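Side-chain contacts in Alpha/beta hydrolase fold protein (Chitinophaga pinensis, PDB 4PW0), which is probably a hydrolase of the alpha/beta hydrolase superfamily whose substrate is not known: residues T16-V21 / V74-G79; I67-K72 / L93-A98; A87-A92 / V116-H121. All blocks are in the same frame, centred on the assembly; numbering follows the deposited sequence.

Interaction 1: residues T16-V21 / V74-G79; sequences TQYIEV and VGLSSG
Leu76 meets Tyr18 and Thr16 where the edge strand 17-21 of the alpha/beta hydrolase sheet passes the loop that leads from strand 66-69 to helix 85-98. A type II' beta turn from Val74 to Ser77, closed by Ser77 N to Val74 O (3.0 Å), carries Leu76 at its third position. The contact across the segments is apolar and small, 114 Å² in all. Leu76 CB lies at the edge of the Tyr18 ring, near its plane, 4.2 Å from CE1. Leu76 has CG anti to its carbonyl carbon (chi1 -79°), and its CD1 reaches the strand and touches both the Tyr18 hydroxyl oxygen and the Thr16 methyl CG2.

Polar bonds hold both sides from outside. Thr16 OG1 bonds to Arg29 NE, its methyl CG2 being the group that meets Leu76, and Thr16 N is bonded to Asp190. On the turn, Leu76 N is held by Asp192, while Ser77 OG bonds to Ala27 N of strand 24-31. Strand 17-21 pairs with that same strand through backbone bonds of Gln17 with Tyr28 and Ile19 with Tyr26. Leu76 CD1 ends 3.7 Å from Tyr18 OH and 4.1 Å from Thr16 CG2.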
loop_
_atom_site.group_PDB
_atom_site.type_symbol
_atom_site.label_atom_id
_atom_site.label_comp_id
_atom_site.label_asym_id
_atom_site.label_seq_id
_atom_site.Cartn_x
_atom_site.Cartn_y
_atom_site.Cartn_z
ATOM N N THR A 16 18.807 -27.295 -4.901
ATOM C CA THR A 16 17.904 -27.489 -6.012
ATOM C C THR A 16 17.427 -28.951 -5.978
ATOM O O THR A 16 18.221 -29.888 -5.959
ATOM C CB THR A 16 18.563 -27.070 -7.315
ATOM O OG1 THR A 16 19.067 -25.717 -7.183
ATOM C CG2 THR A 16 17.581 -27.179 -8.472
ATOM N N GLN A 17 16.117 -29.112 -5.910
ATOM C CA GLN A 17 15.440 -30.397 -5.902
ATOM C C GLN A 17 14.736 -30.623 -7.228
ATOM O O GLN A 17 14.521 -29.685 -8.013
ATOM C CB GLN A 17 14.471 -30.491 -4.748
ATOM C CG GLN A 17 15.141 -30.320 -3.395
ATOM C CD GLN A 17 14.190 -30.527 -2.231
ATOM O OE1 GLN A 17 13.832 -29.583 -1.502
ATOM N NE2 GLN A 17 13.749 -31.752 -2.059
ATOM N N TYR A 18 14.418 -31.878 -7.504
ATOM C CA TYR A 18 13.838 -32.243 -8.769
ATOM C C TYR A 18 12.709 -33.205 -8.509
ATOM O O TYR A 18 12.792 -34.089 -7.614
ATOM C CB TYR A 18 14.869 -32.874 -9.724
ATOM C CG TYR A 18 16.100 -32.045 -9.937
ATOM C CD1 TYR A 18 16.135 -30.992 -10.878
ATOM C CD2 TYR A 18 17.198 -32.229 -9.131
ATOM C CE1 TYR A 18 17.265 -30.215 -10.994
ATOM C CE2 TYR A 18 18.329 -31.446 -9.243
ATOM C CZ TYR A 18 18.355 -30.441 -10.183
ATOM O OH TYR A 18 19.489 -29.664 -10.269
ATOM N N ILE A 19 11.649 -33.053 -9.288
ATOM C CA ILE A 19 10.508 -33.970 -9.237
ATOM C C ILE A 19 10.011 -34.268 -10.640
ATOM O O ILE A 19 9.837 -33.354 -11.460
ATOM C CB ILE A 19 9.370 -33.509 -8.308
ATOM C CG1 ILE A 19 8.290 -34.600 -8.187
ATOM C CG2 ILE A 19 8.744 -32.193 -8.775
ATOM C CD1 ILE A 19 7.313 -34.354 -7.061
ATOM N N GLU A 20 9.836 -35.564 -10.936
ATOM C CA GLU A 20 9.401 -36.012 -12.247
ATOM C C GLU A 20 7.881 -36.136 -12.230
ATOM O O GLU A 20 7.312 -36.798 -11.334
ATOM C CB GLU A 20 10.064 -37.352 -12.588
ATOM C CG GLU A 20 11.598 -37.361 -12.492
ATOM C CD GLU A 20 12.292 -36.967 -13.787
ATOM O OE1 GLU A 20 11.658 -37.049 -14.857
ATOM O OE2 GLU A 20 13.485 -36.589 -13.750
ATOM N N VAL A 21 7.226 -35.482 -13.196
ATOM C CA VAL A 21 5.761 -35.367 -13.253
ATOM C C VAL A 21 5.300 -35.500 -14.709
ATOM O O VAL A 21 5.669 -34.671 -15.538
ATOM C CB VAL A 21 5.338 -33.936 -12.788
ATOM C CG1 VAL A 21 3.836 -33.821 -12.723
ATOM C CG2 VAL A 21 5.927 -33.582 -11.420
ATOM N N VAL A 74 11.990 -24.189 -18.398
ATOM C CA VAL A 74 12.769 -23.036 -17.914
ATOM C C VAL A 74 13.945 -23.535 -17.073
ATOM O O VAL A 74 13.750 -24.283 -16.133
ATOM C CB VAL A 74 11.874 -22.118 -17.065
ATOM C CG1 VAL A 74 12.675 -20.926 -16.535
ATOM C CG2 VAL A 74 10.718 -21.630 -17.891
ATOM N N GLY A 75 15.157 -23.086 -17.385
ATOM C CA GLY A 75 16.306 -23.374 -16.525
ATOM C C GLY A 75 16.526 -24.878 -16.438
ATOM O O GLY A 75 16.460 -25.583 -17.465
ATOM N N LEU A 76 16.680 -25.343 -15.207
ATOM C CA LEU A 76 16.932 -26.788 -14.968
ATOM C C LEU A 76 15.677 -27.658 -15.105
ATOM O O LEU A 76 15.776 -28.895 -15.037
ATOM C CB LEU A 76 17.573 -26.983 -13.602
ATOM C CG LEU A 76 19.060 -26.675 -13.556
ATOM C CD1 LEU A 76 19.457 -26.464 -12.091
ATOM C CD2 LEU A 76 19.889 -27.752 -14.278
ATOM N N SER A 77 14.489 -27.076 -15.298
ATOM C CA SER A 77 13.343 -27.898 -15.650
ATOM C C SER A 77 13.410 -28.357 -17.092
ATOM O O SER A 77 13.730 -27.607 -18.026
ATOM C CB SER A 77 12.025 -27.173 -15.383
ATOM O OG SER A 77 11.874 -27.015 -14.010
ATOM N N SER A 78 13.061 -29.616 -17.304
ATOM C CA SER A 78 13.117 -30.158 -18.651
ATOM C C SER A 78 11.885 -29.775 -19.490
ATOM O O SER A 78 10.912 -29.185 -18.972
ATOM C CB SER A 78 13.267 -31.700 -18.603
ATOM O OG SER A 78 12.046 -32.320 -18.243
ATOM N N GLY A 79 11.930 -30.178 -20.742
ATOM C CA GLY A 79 10.808 -30.067 -21.625
ATOM C C GLY A 79 10.746 -28.759 -22.413
ATOM O O GLY A 79 11.722 -27.992 -22.466
#

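Interaction 2: residues I67-K72 / L93-A98; sequences IIFDNK and LEFITA
Phe69 and Phe95 form a buried aromatic contact between strand 66-69 of the central sheet and helix 85-98, which packs against it. The planes are tilted by only 21°, yet the centroids lie 4.8 Å apart and little of one ring covers the other. Phe95 presents one side of its ring: CD2 stands 3.7 Å above a face of Phe69, out near the ring's margin, and CE2 comes to 3.5 Å from Phe69 CG. Phe69 holds CG between its backbone N and carbonyl carbon; this chi1 of 77° directs the ring at the helix, and chi2 (-75°) sets its turn. Ile67 extends the apolar patch, its CG2 at the edge of the Phe95 ring, 4.2 Å from CZ. Around this pair, Phe42 meets Phe69 edge-to-face, and Tyr26 and Tyr28 meet Phe95. An alanine at Phe69 would take away the ring under Phe95 CD2 and CE2 and is likely to open a gap between strand and helix, with the Phe95 ring less firmly fixed.

Beyond the rings, waters link Lys72 and Glu94 in the modelled conformer of Glu94. There Lys72 NZ stays 4.2 Å from Glu94 OE2, too far for a salt bridge; one water accepts from NZ at 2.7 Å and may donate weakly to OE2. A second water lies 2.6 Å from OE2 and only weakly meets NZ. The carboxylate has further partners in Tyr26 OH and Asn22 ND2. A helix packed on the central, mostly parallel sheet in this way is the alpha/beta layering of the alpha/beta hydrolase fold.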
loop_
_atom_site.group_PDB
_atom_site.type_symbol
_atom_site.label_atom_id
_atom_site.label_comp_id
_atom_site.label_asym_id
_atom_site.label_seq_id
_atom_site.Cartn_x
_atom_site.Cartn_y
_atom_site.Cartn_z
ATOM N N ILE A 67 8.044 -22.010 -1.797
ATOM C CA ILE A 67 8.487 -22.806 -2.909
ATOM C C ILE A 67 8.739 -21.880 -4.097
ATOM O O ILE A 67 7.856 -21.116 -4.502
ATOM C CB ILE A 67 7.420 -23.868 -3.320
ATOM C CG1 ILE A 67 7.091 -24.815 -2.154
ATOM C CG2 ILE A 67 7.844 -24.606 -4.580
ATOM C CD1 ILE A 67 8.182 -25.755 -1.850
ATOM N N ILE A 68 9.951 -21.939 -4.612
ATOM C CA ILE A 68 10.321 -21.341 -5.892
ATOM C C ILE A 68 10.572 -22.464 -6.863
ATOM O O ILE A 68 11.109 -23.532 -6.470
ATOM C CB ILE A 68 11.519 -20.364 -5.795
ATOM C CG1 ILE A 68 12.738 -20.983 -5.069
ATOM C CG2 ILE A 68 11.084 -19.056 -5.120
ATOM C CD1 ILE A 68 13.998 -20.155 -5.168
ATOM N N PHE A 69 10.164 -22.305 -8.103
ATOM C CA PHE A 69 10.301 -23.351 -9.099
ATOM C C PHE A 69 10.537 -22.830 -10.480
ATOM O O PHE A 69 10.128 -21.700 -10.809
ATOM C CB PHE A 69 9.077 -24.303 -9.080
ATOM C CG PHE A 69 7.841 -23.745 -9.738
ATOM C CD1 PHE A 69 7.065 -22.761 -9.108
ATOM C CD2 PHE A 69 7.452 -24.199 -10.960
ATOM C CE1 PHE A 69 5.941 -22.253 -9.740
ATOM C CE2 PHE A 69 6.327 -23.710 -11.602
ATOM C CZ PHE A 69 5.564 -22.720 -10.986
ATOM N N ASP A 70 11.126 -23.667 -11.331
ATOM C CA ASP A 70 11.202 -23.413 -12.744
ATOM C C ASP A 70 10.038 -24.112 -13.425
ATOM O O ASP A 70 9.867 -25.359 -13.314
ATOM C CB ASP A 70 12.486 -23.886 -13.356
ATOM C CG ASP A 70 13.701 -23.041 -13.032
ATOM O OD1 ASP A 70 13.577 -21.803 -12.907
ATOM O OD2 ASP A 70 14.840 -23.644 -12.927
ATOM N N ASN A 71 9.189 -23.363 -14.097
ATOM C CA ASN A 71 8.115 -23.962 -14.866
ATOM C C ASN A 71 8.723 -24.770 -16.053
ATOM O O ASN A 71 9.912 -24.693 -16.337
ATOM C CB ASN A 71 7.125 -22.870 -15.280
ATOM C CG ASN A 71 5.691 -23.376 -15.402
ATOM O OD1 ASN A 71 5.431 -24.546 -15.760
ATOM N ND2 ASN A 71 4.722 -22.505 -15.069
ATOM N N LYS A 72 7.875 -25.519 -16.778
ATOM C CA LYS A 72 8.310 -26.465 -17.786
ATOM C C LYS A 72 9.222 -25.769 -18.795
ATOM O O LYS A 72 8.926 -24.684 -19.308
ATOM C CB LYS A 72 7.084 -27.032 -18.490
ATOM C CG LYS A 72 7.437 -28.064 -19.561
ATOM C CD LYS A 72 6.195 -28.607 -20.264
ATOM C CE LYS A 72 5.384 -29.514 -19.382
ATOM N NZ LYS A 72 4.218 -30.051 -20.177
ATOM N N LEU A 93 0.301 -26.411 -12.063
ATOM C CA LEU A 93 -0.589 -27.185 -11.233
ATOM C C LEU A 93 -0.184 -28.658 -11.154
ATOM O O LEU A 93 -0.262 -29.242 -10.077
ATOM C CB LEU A 93 -2.022 -27.052 -11.749
ATOM C CG LEU A 93 -2.743 -25.758 -11.372
ATOM C CD1 LEU A 93 -4.005 -25.588 -12.227
ATOM C CD2 LEU A 93 -3.062 -25.734 -9.896
ATOM N N GLU A 94 0.294 -29.233 -12.256
ATOM C CA GLU A 94 0.735 -30.645 -12.207
ATOM C C GLU A 94 1.938 -30.762 -11.258
ATOM O O GLU A 94 2.052 -31.706 -10.483
ATOM C CB GLU A 94 0.988 -31.242 -13.609
ATOM C CG GLU A 94 2.284 -30.879 -14.320
ATOM C CD GLU A 94 2.553 -31.611 -15.631
ATOM O OE1 GLU A 94 1.698 -32.426 -16.065
ATOM O OE2 GLU A 94 3.618 -31.343 -16.248
ATOM N N PHE A 95 2.824 -29.776 -11.288
ATOM C CA PHE A 95 3.979 -29.734 -10.414
ATOM C C PHE A 95 3.584 -29.615 -8.961
ATOM O O PHE A 95 4.067 -30.377 -8.119
ATOM C CB PHE A 95 4.914 -28.572 -10.830
ATOM C CG PHE A 95 5.882 -28.153 -9.770
ATOM C CD1 PHE A 95 6.929 -28.967 -9.374
ATOM C CD2 PHE A 95 5.729 -26.918 -9.133
ATOM C CE1 PHE A 95 7.780 -28.572 -8.369
ATOM C CE2 PHE A 95 6.577 -26.531 -8.132
ATOM C CZ PHE A 95 7.601 -27.367 -7.727
ATOM N N ILE A 96 2.723 -28.654 -8.643
ATOM C CA ILE A 96 2.373 -28.364 -7.262
ATOM C C ILE A 96 1.631 -29.575 -6.672
ATOM O O ILE A 96 1.892 -29.996 -5.541
ATOM C CB ILE A 96 1.486 -27.116 -7.204
ATOM C CG1 ILE A 96 2.272 -25.876 -7.666
ATOM C CG2 ILE A 96 0.941 -26.930 -5.812
ATOM C CD1 ILE A 96 1.369 -24.702 -8.002
ATOM N N THR A 97 0.726 -30.135 -7.481
ATOM C CA THR A 97 -0.019 -31.291 -7.010
ATOM C C THR A 97 0.894 -32.521 -6.839
ATOM O O THR A 97 0.686 -33.285 -5.874
ATOM C CB THR A 97 -1.246 -31.568 -7.876
ATOM O OG1 THR A 97 -0.857 -31.684 -9.245
ATOM C CG2 THR A 97 -2.247 -30.465 -7.714
ATOM N N ALA A 98 1.932 -32.666 -7.670
ATOM C CA ALA A 98 2.917 -33.759 -7.508
ATOM C C ALA A 98 3.676 -33.661 -6.194
ATOM O O ALA A 98 4.094 -34.681 -5.640
ATOM C CB ALA A 98 3.870 -33.838 -8.674
HETATM O O HOH W 1 4.606 -32.842 -18.142
HETATM O O HOH W 2 2.092 -30.743 -18.703
#

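Interaction 3: residues A87-A92 / V116-H121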
loop_
_atom_site.group_PDB
_atom_site.type_symbol
_atom_site.label_atom_id
_atom_site.label_comp_id
_atom_site.label_asym_id
_atom_site.label_seq_id
_atom_site.Cartn_x
_atom_site.Cartn_y
_atom_site.Cartn_z
ATOM N N ALA A 87 -1.541 -22.811 -20.545
ATOM C CA ALA A 87 -0.727 -24.029 -20.452
ATOM C C ALA A 87 0.317 -23.968 -19.346
ATOM O O ALA A 87 0.581 -24.928 -18.657
ATOM C CB ALA A 87 -0.076 -24.337 -21.798
HETATM N N MSE A 88 0.921 -22.776 -19.179
HETATM C CA MSE A 88 1.859 -22.624 -18.060
HETATM C C MSE A 88 1.226 -22.826 -16.724
HETATM O O MSE A 88 1.848 -23.340 -15.786
HETATM C CB MSE A 88 2.487 -21.233 -18.096
HETATM C CG MSE A 88 3.347 -21.017 -19.341
HETATM SE SE MSE A 88 4.063 -19.182 -19.348
HETATM C CE MSE A 88 4.879 -19.247 -21.078
ATOM N N THR A 89 -0.040 -22.441 -16.612
ATOM C CA THR A 89 -0.818 -22.618 -15.401
ATOM C C THR A 89 -1.113 -24.112 -15.178
ATOM O O THR A 89 -0.956 -24.590 -14.065
ATOM C CB THR A 89 -2.131 -21.804 -15.462
ATOM O OG1 THR A 89 -1.837 -20.419 -15.710
ATOM C CG2 THR A 89 -2.886 -21.917 -14.168
ATOM N N ALA A 90 -1.525 -24.819 -16.240
ATOM C CA ALA A 90 -1.765 -26.263 -16.131
ATOM C C ALA A 90 -0.501 -27.016 -15.725
ATOM O O ALA A 90 -0.521 -27.914 -14.855
ATOM C CB ALA A 90 -2.271 -26.800 -17.482
ATOM N N ASP A 91 0.630 -26.603 -16.303
ATOM C CA ASP A 91 1.913 -27.218 -15.974
ATOM C C ASP A 91 2.298 -26.964 -14.515
ATOM O O ASP A 91 2.713 -27.862 -13.766
ATOM C CB ASP A 91 3.024 -26.751 -16.903
ATOM C CG ASP A 91 2.814 -27.185 -18.376
ATOM O OD1 ASP A 91 2.038 -28.193 -18.609
ATOM O OD2 ASP A 91 3.429 -26.573 -19.289
ATOM N N ALA A 92 2.138 -25.719 -14.067
ATOM C CA ALA A 92 2.421 -25.434 -12.693
ATOM C C ALA A 92 1.573 -26.255 -11.735
ATOM O O ALA A 92 2.035 -26.716 -10.712
ATOM C CB ALA A 92 2.252 -23.936 -12.385
ATOM N N VAL A 116 -0.914 -16.436 -11.842
ATOM C CA VAL A 116 -1.698 -16.587 -10.598
ATOM C C VAL A 116 -3.132 -16.122 -10.804
ATOM O O VAL A 116 -4.020 -16.654 -10.164
ATOM C CB VAL A 116 -1.060 -15.884 -9.389
ATOM C CG1 VAL A 116 0.316 -16.495 -9.104
ATOM C CG2 VAL A 116 -0.949 -14.361 -9.537
ATOM N N GLN A 117 -3.360 -15.130 -11.665
ATOM C CA GLN A 117 -4.744 -14.714 -11.982
ATOM C C GLN A 117 -5.500 -15.868 -12.669
ATOM O O GLN A 117 -6.618 -16.191 -12.299
ATOM C CB GLN A 117 -4.766 -13.524 -12.895
ATOM C CG GLN A 117 -4.267 -12.221 -12.292
ATOM C CD GLN A 117 -4.189 -11.144 -13.349
ATOM O OE1 GLN A 117 -5.217 -10.721 -13.890
ATOM N NE2 GLN A 117 -2.990 -10.669 -13.618
ATOM N N TYR A 118 -4.876 -16.464 -13.679
ATOM C CA TYR A 118 -5.505 -17.543 -14.413
ATOM C C TYR A 118 -5.748 -18.738 -13.483
ATOM O O TYR A 118 -6.813 -19.382 -13.530
ATOM C CB TYR A 118 -4.688 -17.914 -15.656
ATOM C CG TYR A 118 -5.494 -18.755 -16.618
ATOM C CD1 TYR A 118 -6.475 -18.173 -17.385
ATOM C CD2 TYR A 118 -5.330 -20.106 -16.707
ATOM C CE1 TYR A 118 -7.282 -18.918 -18.228
ATOM C CE2 TYR A 118 -6.145 -20.879 -17.557
ATOM C CZ TYR A 118 -7.090 -20.281 -18.316
ATOM O OH TYR A 118 -7.890 -21.046 -19.156
HETATM N N MSE A 119 -4.788 -19.053 -12.626
HETATM C CA MSE A 119 -4.920 -20.169 -11.681
HETATM C C MSE A 119 -6.059 -19.954 -10.729
HETATM O O MSE A 119 -6.799 -20.896 -10.390
HETATM C CB MSE A 119 -3.619 -20.383 -10.886
HETATM C CG MSE A 119 -3.574 -21.753 -10.214
HETATM SE SE MSE A 119 -1.918 -22.062 -9.254
HETATM C CE MSE A 119 -0.841 -22.385 -10.814
ATOM N N ALA A 120 -6.225 -18.726 -10.258
ATOM C CA ALA A 120 -7.320 -18.432 -9.359
ATOM C C ALA A 120 -8.671 -18.598 -10.056
ATOM O O ALA A 120 -9.686 -18.939 -9.388
ATOM C CB ALA A 120 -7.179 -16.999 -8.826
ATOM N N HIS A 121 -8.700 -18.345 -11.348
ATOM C CA HIS A 121 -9.883 -18.557 -12.152
ATOM C C HIS A 121 -10.239 -20.036 -12.320
ATOM O O HIS A 121 -11.409 -20.438 -12.085
ATOM C CB HIS A 121 -9.782 -17.879 -13.527
ATOM C CG HIS A 121 -10.914 -18.220 -14.432
ATOM N ND1 HIS A 121 -12.223 -17.943 -14.113
ATOM C CD2 HIS A 121 -10.936 -18.856 -15.626
ATOM C CE1 HIS A 121 -13.010 -18.394 -15.078
ATOM N NE2 HIS A 121 -12.254 -18.948 -16.011
#
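The segments 87-92 and 116-121 of helices 85-98 and 111-122 cross at -70° with their axes 9.3 Å apart at closest approach, and Thr89 and Met119 bring their CA atoms to 6.1 Å. Thr89 faces both Tyr118 and Met119 of helix 111-122. Its methyl CG2, anti to the backbone N (chi1 -56° for OG1), rests against the backbone of that helix, 3.7 Å from Met119 CA, and also lies in the plane of the Tyr118 ring, at its edge. The hydroxyl OG1 comes obliquely to that ring, 3.6 Å from Tyr118 CD2, while its hydrogen bond goes to Val85 O, one turn back in its own helix.

Met119, deposited as selenomethionine, leaves its helix with CG anti to N and then bends at chi3 (-75°), which brings CE back to Ala92 CB at 3.8 Å. Phe42 of strand 39-42 touches both Ala92 and Met119, so the sheet lies beneath this end of the crossing. Small residues on segment 87-92 thus meet larger ones on segment 116-121. With the threonine hydroxyl bonded within its own helix, the crossing is held by van der Waals contact alone between these segments.

Interactions 2 and 3 share helix 85-98: its 93-98 end rests on strand 66-69 and its 87-92 end on helix 111-122. Their centres are 11 Å apart, and they join where Asn71 ND2 bonds to Met88 O (3.1 Å), Lys72 NZ forms a long, weak ion pair with Asp91 OD1, and Phe69 CZ packs on Ala92 CB. Interaction 1 adjoins interaction 2, centres 9 Å apart, through Ser77 OG to Asp70 O (2.7 Å); it does not touch interaction 3. Helix 111-122 begins just after Ser110, the probable nucleophile of a Ser110-His262-Asp234 triad, so interaction 3 packs the helix that follows the likely nucleophile elbow.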